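Deoxyhypusine hydroxylase (Homo sapiens, PDB 4D50) hydroxylates the deoxyhypusine side chain of the translation factor eIF5A at a non-haem peroxo-diiron centre, completing the synthesis of hypusine. Local coordinates at residues Q50-D55 with H61-C66; V92-G97 with F210-G215; P25-F30 with A281-E286. All blocks are in the same frame, centred on the assembly; numbering follows the deposited sequence.

Interaction 1: Q50-D55 with H61-C66; sequences QAFDDD and HELAYC. With FE (Fe (III) ion), chain D; PER (peroxide ion), chain E.
The 3-10 turn 51-53, in the loop that follows helix 42-50, packs against helix 57-70, and F52 and L63 come nearest along the backbone, their CA atoms 7.4 Å apart. This is the inside of a helix hairpin in the HEAT-like solenoid: two successive helices and the short connection between them close on apolar side chains. L63 and F52 carry the contact. With its CG beside the backbone N and anti to the carbonyl carbon (chi1 -53°), L63 slides past F52 in the opposite direction and sets CD1 over the centre of the aromatic ring, a CH-pi contact of 3.9 Å from CD1 to the F52 ring centroid, 12° off the ring normal. The same methyl also presses on the turn itself, 3.6 Å from A51 CB, while L63 CD2 is slightly farther from A51 CB, at 3.9 Å. At the tip of the ring, F52 CZ is 3.7 Å from L63 CB, the base of that side chain, and 4.0 Å from A64 CB. M78 and V82 of helix 76-84 pack on F52 too, so the ring links this hairpin to the next helix. Two residues before L63, H61 points away from the turn, and its imidazole reaches the active site. Its ND1 is hydrogen-bonded to L58 O, which fixes the rotation of the imidazole, and H245 and E246 complete the protein ligands of this iron. Peroxide O2 and two waters are bound there as well; H61 NE2 meets the iron at 2.3 Å.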
loop_
_atom_site.group_PDB
_atom_site.type_symbol
_atom_site.label_atom_id
_atom_site.label_comp_id
_atom_site.label_asym_id
_atom_site.label_seq_id
_atom_site.Cartn_x
_atom_site.Cartn_y
_atom_site.Cartn_z
ATOM N N GLN A 50 17.819 -5.701 -0.646
ATOM C CA GLN A 50 18.302 -7.073 -0.539
ATOM C C GLN A 50 17.168 -8.072 -0.308
ATOM O O GLN A 50 17.207 -9.175 -0.824
ATOM C CB GLN A 50 19.416 -7.182 0.516
ATOM C CG GLN A 50 20.155 -8.528 0.597
ATOM C CD GLN A 50 21.225 -8.541 1.703
ATOM O OE1 GLN A 50 21.879 -7.554 1.932
ATOM N NE2 GLN A 50 21.302 -9.632 2.465
ATOM N N ALA A 51 16.154 -7.682 0.434
ATOM C CA ALA A 51 14.994 -8.585 0.687
ATOM C C ALA A 51 14.105 -8.912 -0.494
ATOM O O ALA A 51 13.230 -9.809 -0.369
ATOM C CB ALA A 51 14.173 -8.047 1.848
ATOM N N PHE A 52 14.245 -8.253 -1.650
ATOM C CA PHE A 52 13.473 -8.673 -2.835
ATOM C C PHE A 52 13.718 -10.135 -3.307
ATOM O O PHE A 52 13.048 -10.589 -4.263
ATOM C CB PHE A 52 13.634 -7.686 -4.002
ATOM C CG PHE A 52 12.790 -6.434 -3.848
ATOM C CD1 PHE A 52 11.386 -6.476 -3.960
ATOM C CD2 PHE A 52 13.385 -5.218 -3.555
ATOM C CE1 PHE A 52 10.642 -5.300 -3.782
ATOM C CE2 PHE A 52 12.640 -4.027 -3.423
ATOM C CZ PHE A 52 11.251 -4.075 -3.539
ATOM N N ASP A 53 14.697 -10.792 -2.670
ATOM C CA ASP A 53 15.086 -12.201 -2.904
ATOM C C ASP A 53 13.992 -13.137 -2.410
ATOM O O ASP A 53 13.763 -14.191 -2.972
ATOM C CB ASP A 53 16.400 -12.533 -2.159
ATOM C CG ASP A 53 17.189 -13.718 -2.797
ATOM O OD1 ASP A 53 16.681 -14.344 -3.769
ATOM O OD2 ASP A 53 18.339 -14.013 -2.331
ATOM N N ASP A 54 13.248 -12.677 -1.429
ATOM C CA ASP A 54 12.386 -13.513 -0.627
ATOM C C ASP A 54 11.226 -14.124 -1.401
ATOM O O ASP A 54 10.798 -13.661 -2.463
ATOM C CB ASP A 54 11.791 -12.690 0.523
ATOM C CG ASP A 54 11.279 -13.539 1.650
ATOM O OD1 ASP A 54 12.083 -14.039 2.480
ATOM O OD2 ASP A 54 10.036 -13.734 1.723
ATOM N N ASP A 55 10.776 -15.246 -0.869
ATOM C CA ASP A 55 9.670 -15.972 -1.341
ATOM C C ASP A 55 8.306 -15.360 -1.155
ATOM O O ASP A 55 7.383 -15.692 -1.883
ATOM C CB ASP A 55 9.611 -17.236 -0.428
ATOM C CG ASP A 55 9.565 -18.463 -1.157
ATOM O OD1 ASP A 55 10.088 -18.490 -2.310
ATOM O OD2 ASP A 55 9.006 -19.419 -0.509
ATOM N N HIS A 61 6.164 -6.913 -1.694
ATOM C CA HIS A 61 5.365 -5.751 -2.065
ATOM C C HIS A 61 5.387 -4.686 -0.971
ATOM O O HIS A 61 5.391 -3.480 -1.290
ATOM C CB HIS A 61 3.985 -6.190 -2.538
ATOM C CG HIS A 61 2.884 -5.900 -1.567
ATOM N ND1 HIS A 61 2.824 -6.462 -0.315
ATOM C CD2 HIS A 61 1.834 -5.046 -1.671
ATOM C CE1 HIS A 61 1.714 -6.026 0.290
ATOM N NE2 HIS A 61 1.125 -5.132 -0.506
ATOM N N GLU A 62 5.539 -5.085 0.293
ATOM C CA GLU A 62 5.701 -4.097 1.407
ATOM C C GLU A 62 7.088 -3.364 1.282
ATOM O O GLU A 62 7.252 -2.167 1.597
ATOM C CB GLU A 62 5.588 -4.800 2.723
ATOM C CG GLU A 62 4.844 -4.076 3.830
ATOM C CD GLU A 62 3.344 -4.079 3.586
ATOM O OE1 GLU A 62 2.749 -5.147 3.341
ATOM O OE2 GLU A 62 2.804 -2.965 3.510
ATOM N N LEU A 63 8.066 -4.121 0.844
ATOM C CA LEU A 63 9.380 -3.526 0.595
ATOM C C LEU A 63 9.200 -2.411 -0.360
ATOM O O LEU A 63 9.798 -1.324 -0.222
ATOM C CB LEU A 63 10.376 -4.508 0.021
ATOM C CG LEU A 63 10.593 -5.836 0.755
ATOM C CD1 LEU A 63 11.482 -6.709 -0.079
ATOM C CD2 LEU A 63 11.219 -5.581 2.083
ATOM N N ALA A 64 8.533 -2.725 -1.462
ATOM C CA ALA A 64 8.380 -1.675 -2.506
ATOM C C ALA A 64 7.544 -0.520 -1.969
ATOM O O ALA A 64 7.885 0.652 -2.241
ATOM C CB ALA A 64 7.708 -2.223 -3.778
ATOM N N TYR A 65 6.469 -0.786 -1.248
ATOM C CA TYR A 65 5.681 0.282 -0.666
ATOM C C TYR A 65 6.499 1.225 0.214
ATOM O O TYR A 65 6.473 2.437 0.079
ATOM C CB TYR A 65 4.546 -0.303 0.167
ATOM C CG TYR A 65 3.704 0.672 0.930
ATOM C CD1 TYR A 65 2.773 1.483 0.294
ATOM C CD2 TYR A 65 3.947 0.900 2.289
ATOM C CE1 TYR A 65 2.007 2.416 1.021
ATOM C CE2 TYR A 65 3.173 1.770 3.022
ATOM C CZ TYR A 65 2.271 2.586 2.376
ATOM O OH TYR A 65 1.532 3.409 3.134
ATOM N N CYS A 66 7.334 0.631 1.034
ATOM C CA CYS A 66 8.211 1.371 1.947
ATOM C C CYS A 66 9.178 2.247 1.174
ATOM O O CYS A 66 9.345 3.398 1.549
ATOM C CB CYS A 66 8.971 0.486 2.950
ATOM S SG CYS A 66 7.872 -0.135 4.238
HETATM FE FE FE D . -1.133 -4.552 -0.435
HETATM O O1 PER E . -0.854 -4.497 -3.191
HETATM O O2 PER E . -1.711 -5.453 -2.335
HETATM O O HOH W 1 -0.833 -2.346 -1.280
HETATM O O HOH W 2 -0.744 -3.607 1.468
#

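Interaction 2: V92-G97 with F210-G215; sequences VRHEAG and FRHEVG. With FE (Fe (III) ion), chain C; PER (peroxide ion), chain E.
Half of the diiron site is built here, where helices 90-103 and 208-221 of two HEAT-like repeats face each other across the centre of the protein and are joined chiefly through an iron(III) ion. The backbones stay well apart, with the CA atoms of H94 and H212 separated by 11.5 Å, and the side chains bridge the gap. H94 and H212 approach from opposite directions. Each gives its NE2 to the metal, at 2.2 Å from H94 NE2 and 2.3 Å from H212 NE2, and the two ring planes stand at 88° to each other, nearly perpendicular. The nitrogens are close because they share the metal, not because they are hydrogen-bonded. Both imidazoles are held from behind: H94 ND1 is hydrogen-bonded to T126 OG1, and H212 ND1 to L209 O, which together with the metal bond limits the rotation of each ring. E95, the residue after H94, bends at chi2 (66°) to bring its carboxylate round to the same ion. OE1 alone binds, 2.1 Å from the iron, while E95 OE2 stays back, 2.9 Å from the oxygen of water 3, which can donate to it and is itself a ligand of the metal. Water 1 and peroxide O1 bring the coordination number to six. In the sister site the other iron holds peroxide O2, so the peroxide spans the two metals; this is the peroxo-diiron(III) intermediate of the enzyme. Peroxide O1 lies at the edge of the H94 ring, in its plane, as does water 3, and O1 bonds the iron at 2.2 Å.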
loop_
_atom_site.group_PDB
_atom_site.type_symbol
_atom_site.label_atom_id
_atom_site.label_comp_id
_atom_site.label_asym_id
_atom_site.label_seq_id
_atom_site.Cartn_x
_atom_site.Cartn_y
_atom_site.Cartn_z
ATOM N N VAL A 92 3.476 -7.272 -6.615
ATOM C CA VAL A 92 4.779 -6.781 -6.326
ATOM C C VAL A 92 5.157 -5.719 -7.399
ATOM O O VAL A 92 5.686 -4.646 -7.076
ATOM C CB VAL A 92 5.802 -7.923 -6.254
ATOM C CG1 VAL A 92 7.165 -7.363 -6.146
ATOM C CG2 VAL A 92 5.529 -8.777 -4.994
ATOM N N ARG A 93 4.892 -6.031 -8.666
ATOM C CA ARG A 93 5.259 -5.137 -9.749
ATOM C C ARG A 93 4.419 -3.887 -9.654
ATOM O O ARG A 93 4.942 -2.778 -9.885
ATOM C CB ARG A 93 5.112 -5.840 -11.150
ATOM C CG ARG A 93 6.056 -7.065 -11.320
ATOM C CD ARG A 93 5.856 -7.756 -12.682
ATOM N NE ARG A 93 6.112 -6.753 -13.713
ATOM C CZ ARG A 93 5.436 -6.522 -14.828
ATOM N NH1 ARG A 93 4.422 -7.280 -15.215
ATOM N NH2 ARG A 93 5.801 -5.488 -15.585
ATOM N N HIS A 94 3.136 -4.039 -9.328
ATOM C CA HIS A 94 2.245 -2.875 -9.152
ATOM C C HIS A 94 2.841 -1.979 -8.084
ATOM O O HIS A 94 2.999 -0.718 -8.295
ATOM C CB HIS A 94 0.789 -3.256 -8.808
ATOM C CG HIS A 94 0.272 -2.575 -7.603
ATOM N ND1 HIS A 94 -0.083 -1.241 -7.580
ATOM C CD2 HIS A 94 0.070 -3.051 -6.362
ATOM C CE1 HIS A 94 -0.443 -0.925 -6.349
ATOM N NE2 HIS A 94 -0.372 -2.011 -5.600
ATOM N N GLU A 95 3.222 -2.571 -6.970
ATOM C CA GLU A 95 3.689 -1.781 -5.838
ATOM C C GLU A 95 4.963 -0.993 -6.196
ATOM O O GLU A 95 5.171 0.127 -5.742
ATOM C CB GLU A 95 3.897 -2.620 -4.547
ATOM C CG GLU A 95 3.668 -1.849 -3.288
ATOM C CD GLU A 95 2.232 -1.401 -3.101
ATOM O OE1 GLU A 95 1.251 -2.223 -3.218
ATOM O OE2 GLU A 95 2.008 -0.159 -2.933
ATOM N N ALA A 96 5.822 -1.618 -6.970
ATOM C CA ALA A 96 7.109 -0.948 -7.410
ATOM C C ALA A 96 6.712 0.236 -8.360
ATOM O O ALA A 96 7.340 1.304 -8.237
ATOM C CB ALA A 96 8.065 -1.923 -8.137
ATOM N N GLY A 97 5.762 0.065 -9.300
ATOM C CA GLY A 97 5.349 1.185 -10.122
ATOM C C GLY A 97 4.757 2.332 -9.342
ATOM O O GLY A 97 5.077 3.495 -9.557
ATOM N N PHE A 210 -8.337 -0.906 -8.176
ATOM C CA PHE A 210 -9.295 -0.005 -7.537
ATOM C C PHE A 210 -9.853 -0.534 -6.232
ATOM O O PHE A 210 -9.815 0.192 -5.201
ATOM C CB PHE A 210 -10.460 0.273 -8.506
ATOM C CG PHE A 210 -11.588 1.143 -7.940
ATOM C CD1 PHE A 210 -12.653 0.561 -7.245
ATOM C CD2 PHE A 210 -11.607 2.508 -8.113
ATOM C CE1 PHE A 210 -13.708 1.307 -6.806
ATOM C CE2 PHE A 210 -12.635 3.291 -7.540
ATOM C CZ PHE A 210 -13.680 2.678 -6.921
ATOM N N ARG A 211 -10.321 -1.774 -6.229
ATOM C CA ARG A 211 -10.896 -2.373 -5.007
ATOM C C ARG A 211 -9.855 -2.470 -3.900
ATOM O O ARG A 211 -10.133 -2.287 -2.713
ATOM C CB ARG A 211 -11.451 -3.767 -5.294
ATOM C CG ARG A 211 -12.741 -3.642 -6.087
ATOM C CD ARG A 211 -13.554 -4.932 -6.129
ATOM N NE ARG A 211 -12.817 -6.069 -6.574
ATOM C CZ ARG A 211 -12.623 -6.417 -7.867
ATOM N NH1 ARG A 211 -13.054 -5.618 -8.859
ATOM N NH2 ARG A 211 -11.966 -7.568 -8.167
ATOM N N HIS A 212 -8.658 -2.826 -4.264
ATOM C CA HIS A 212 -7.620 -2.951 -3.269
ATOM C C HIS A 212 -7.337 -1.625 -2.617
ATOM O O HIS A 212 -7.103 -1.555 -1.427
ATOM C CB HIS A 212 -6.391 -3.690 -3.881
ATOM C CG HIS A 212 -5.095 -2.953 -3.949
ATOM N ND1 HIS A 212 -4.861 -1.967 -4.875
ATOM C CD2 HIS A 212 -3.900 -3.173 -3.345
ATOM C CE1 HIS A 212 -3.653 -1.492 -4.704
ATOM N NE2 HIS A 212 -3.030 -2.239 -3.827
ATOM N N GLU A 213 -7.282 -0.573 -3.432
ATOM C CA GLU A 213 -7.097 0.745 -2.905
ATOM C C GLU A 213 -8.186 1.130 -1.942
ATOM O O GLU A 213 -7.907 1.776 -0.911
ATOM C CB GLU A 213 -6.951 1.761 -4.051
ATOM C CG GLU A 213 -6.315 3.030 -3.581
ATOM C CD GLU A 213 -4.835 2.902 -3.217
ATOM O OE1 GLU A 213 -4.086 2.186 -3.917
ATOM O OE2 GLU A 213 -4.445 3.559 -2.220
ATOM N N VAL A 214 -9.434 0.824 -2.295
ATOM C CA VAL A 214 -10.568 1.049 -1.376
ATOM C C VAL A 214 -10.316 0.405 -0.033
ATOM O O VAL A 214 -10.483 1.030 1.044
ATOM C CB VAL A 214 -11.872 0.540 -2.024
ATOM C CG1 VAL A 214 -13.057 0.584 -1.044
ATOM C CG2 VAL A 214 -12.224 1.446 -3.202
ATOM N N GLY A 215 -9.812 -0.826 -0.094
ATOM C CA GLY A 215 -9.452 -1.634 1.114
ATOM C C GLY A 215 -8.396 -0.865 1.943
ATOM O O GLY A 215 -8.503 -0.711 3.137
HETATM FE FE FE C . -0.799 -2.282 -3.421
HETATM O O1 PER E . -0.854 -4.497 -3.191
HETATM O O2 PER E . -1.711 -5.453 -2.335
HETATM O O HOH W 3 -0.903 -0.121 -3.175
HETATM O O HOH W 1 -0.833 -2.346 -1.280
#

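Interaction 3: P25-F30 with A281-E286; sequences PLQARF and ALDMYE. With GAI (guanidine), chain F.
Two helices from near the two ends of the chain touch here, a partly buried crossing contact that brings the second helix, 26-39, against the last helix, 272-289, of the HEAT-like solenoid. Their local axes cross at 77°, 10.0 Å apart at closest approach, so the meeting is made by a few side chains. Q27 and D283 lie at the crossing, their side chains running at about a right angle to each other. Q27 has its CG between the backbone N and the carbonyl carbon (chi1 69°), which lays the aliphatic part of the chain against D283; Q27 CG is 3.7 Å from D283 OD2. Beside them M284 bends at chi2 and stretches its terminal methyl across to the other helix, where M284 CE lies 3.6 Å from Q27 O and 4.1 Å from F30 CB. F30 itself continues inward to L58, L59 and E62 of helix 57-70. The other carboxylate oxygen of D283, OD1, faces a bound guanidine, with L282 CB packed 3.4 Å from the guanidine carbon. D283 OD1 takes two hydrogen bonds from it, a weak one from N3 and one of 2.7 Å from guanidine N1.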
loop_
_atom_site.group_PDB
_atom_site.type_symbol
_atom_site.label_atom_id
_atom_site.label_comp_id
_atom_site.label_asym_id
_atom_site.label_seq_id
_atom_site.Cartn_x
_atom_site.Cartn_y
_atom_site.Cartn_z
ATOM N N PRO A 25 10.511 -14.931 12.249
ATOM C CA PRO A 25 9.053 -14.886 12.009
ATOM C C PRO A 25 8.675 -13.658 11.171
ATOM O O PRO A 25 9.298 -12.614 11.300
ATOM C CB PRO A 25 8.466 -14.719 13.384
ATOM C CG PRO A 25 9.583 -14.480 14.303
ATOM C CD PRO A 25 10.839 -14.955 13.673
ATOM N N LEU A 26 7.657 -13.795 10.340
ATOM C CA LEU A 26 7.232 -12.743 9.434
ATOM C C LEU A 26 6.939 -11.424 10.166
ATOM O O LEU A 26 7.265 -10.308 9.669
ATOM C CB LEU A 26 5.987 -13.220 8.675
ATOM C CG LEU A 26 5.657 -12.511 7.360
ATOM C CD1 LEU A 26 6.880 -12.539 6.434
ATOM C CD2 LEU A 26 4.439 -13.165 6.689
ATOM N N GLN A 27 6.336 -11.480 11.341
ATOM C CA GLN A 27 5.961 -10.259 12.013
ATOM C C GLN A 27 7.225 -9.484 12.423
ATOM O O GLN A 27 7.222 -8.258 12.416
ATOM C CB GLN A 27 5.060 -10.538 13.221
ATOM C CG GLN A 27 5.760 -11.250 14.388
ATOM C CD GLN A 27 5.181 -10.870 15.748
ATOM O OE1 GLN A 27 4.847 -11.732 16.549
ATOM N NE2 GLN A 27 5.076 -9.572 16.012
ATOM N N ALA A 28 8.291 -10.199 12.737
ATOM C CA ALA A 28 9.596 -9.636 13.104
ATOM C C ALA A 28 10.304 -8.980 11.932
ATOM O O ALA A 28 10.929 -7.942 12.064
ATOM C CB ALA A 28 10.491 -10.715 13.672
ATOM N N ARG A 29 10.164 -9.578 10.768
ATOM C CA ARG A 29 10.704 -8.982 9.584
ATOM C C ARG A 29 9.858 -7.785 9.173
ATOM O O ARG A 29 10.409 -6.808 8.681
ATOM C CB ARG A 29 10.771 -10.018 8.496
ATOM C CG ARG A 29 11.575 -11.312 8.867
ATOM C CD ARG A 29 11.467 -12.346 7.773
ATOM N NE ARG A 29 12.262 -11.996 6.623
ATOM C CZ ARG A 29 12.273 -12.594 5.457
ATOM N NH1 ARG A 29 11.523 -13.671 5.233
ATOM N NH2 ARG A 29 13.064 -12.181 4.489
ATOM N N PHE A 30 8.538 -7.771 9.442
ATOM C CA PHE A 30 7.747 -6.536 9.170
ATOM C C PHE A 30 8.129 -5.407 10.043
ATOM O O PHE A 30 8.265 -4.259 9.619
ATOM C CB PHE A 30 6.226 -6.788 9.296
ATOM C CG PHE A 30 5.608 -7.216 8.015
ATOM C CD1 PHE A 30 5.932 -8.437 7.470
ATOM C CD2 PHE A 30 4.732 -6.381 7.340
ATOM C CE1 PHE A 30 5.379 -8.849 6.277
ATOM C CE2 PHE A 30 4.215 -6.773 6.129
ATOM C CZ PHE A 30 4.530 -8.015 5.603
ATOM N N ALA A 281 -1.412 -9.533 11.097
ATOM C CA ALA A 281 -2.430 -8.699 11.770
ATOM C C ALA A 281 -2.692 -9.228 13.191
ATOM O O ALA A 281 -2.678 -8.429 14.170
ATOM C CB ALA A 281 -3.727 -8.630 10.961
ATOM N N LEU A 282 -2.859 -10.542 13.289
ATOM C CA LEU A 282 -3.087 -11.163 14.602
ATOM C C LEU A 282 -1.871 -11.022 15.485
ATOM O O LEU A 282 -2.024 -10.741 16.657
ATOM C CB LEU A 282 -3.514 -12.606 14.445
ATOM C CG LEU A 282 -4.904 -12.801 13.796
ATOM C CD1 LEU A 282 -5.128 -14.213 13.319
ATOM C CD2 LEU A 282 -6.083 -12.326 14.659
ATOM N N ASP A 283 -0.661 -11.227 14.939
ATOM C CA ASP A 283 0.565 -11.069 15.700
ATOM C C ASP A 283 0.737 -9.672 16.213
ATOM O O ASP A 283 1.204 -9.507 17.320
ATOM C CB ASP A 283 1.830 -11.489 14.927
ATOM C CG ASP A 283 1.952 -13.013 14.735
ATOM O OD1 ASP A 283 1.184 -13.812 15.273
ATOM O OD2 ASP A 283 2.796 -13.414 13.921
ATOM N N MET A 284 0.285 -8.669 15.465
ATOM C CA MET A 284 0.438 -7.293 15.950
ATOM C C MET A 284 -0.502 -7.035 17.110
ATOM O O MET A 284 -0.170 -6.328 18.046
ATOM C CB MET A 284 0.254 -6.281 14.828
ATOM C CG MET A 284 1.284 -6.473 13.715
ATOM S SD MET A 284 3.002 -6.290 14.201
ATOM C CE MET A 284 3.935 -6.845 12.748
ATOM N N TYR A 285 -1.698 -7.597 17.024
ATOM C CA TYR A 285 -2.662 -7.456 18.123
ATOM C C TYR A 285 -2.124 -8.119 19.382
ATOM O O TYR A 285 -2.196 -7.525 20.472
ATOM C CB TYR A 285 -4.009 -8.026 17.775
ATOM C CG TYR A 285 -4.936 -8.040 18.968
ATOM C CD1 TYR A 285 -5.378 -6.872 19.512
ATOM C CD2 TYR A 285 -5.261 -9.242 19.620
ATOM C CE1 TYR A 285 -6.181 -6.865 20.633
ATOM C CE2 TYR A 285 -6.048 -9.249 20.755
ATOM C CZ TYR A 285 -6.515 -8.060 21.237
ATOM O OH TYR A 285 -7.324 -8.017 22.334
ATOM N N GLU A 286 -1.589 -9.339 19.237
ATOM C CA GLU A 286 -0.947 -10.010 20.348
ATOM C C GLU A 286 0.209 -9.179 20.910
ATOM O O GLU A 286 0.370 -9.101 22.122
ATOM C CB GLU A 286 -0.447 -11.416 19.964
ATOM C CG GLU A 286 -1.548 -12.431 19.637
ATOM C CD GLU A 286 -2.625 -12.544 20.702
ATOM O OE1 GLU A 286 -2.229 -12.671 21.857
ATOM O OE2 GLU A 286 -3.855 -12.469 20.407
HETATM C C GAI F . -1.531 -15.139 15.438
HETATM N N1 GAI F . -1.161 -14.390 16.396
HETATM N N2 GAI F . -2.504 -15.986 15.665
HETATM N N3 GAI F . -1.014 -15.083 14.210
#

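Starting at the N terminus, the chain first enters residues 25-30, whose partner 281-286 comes only near the C terminus; interaction 3 therefore closes a loop that holds the other two and brings helix 26-39 to helix 272-289. Interaction 1 follows as a short local closure, the turn between helices 42-50 and 57-70, and ends before interaction 2 opens, so these two stand in series. Interaction 2 ties helix 90-103 to the distant helix 208-221 through iron. Interactions 1 and 2 share the peroxide and water 1 at the metal centre; separately, E95 CG packs on H61 O where their helices adjoin. D54 OD1 and R29 NH1 join interactions 1 and 3 by a salt bridge, whereas interactions 2 and 3 do not touch.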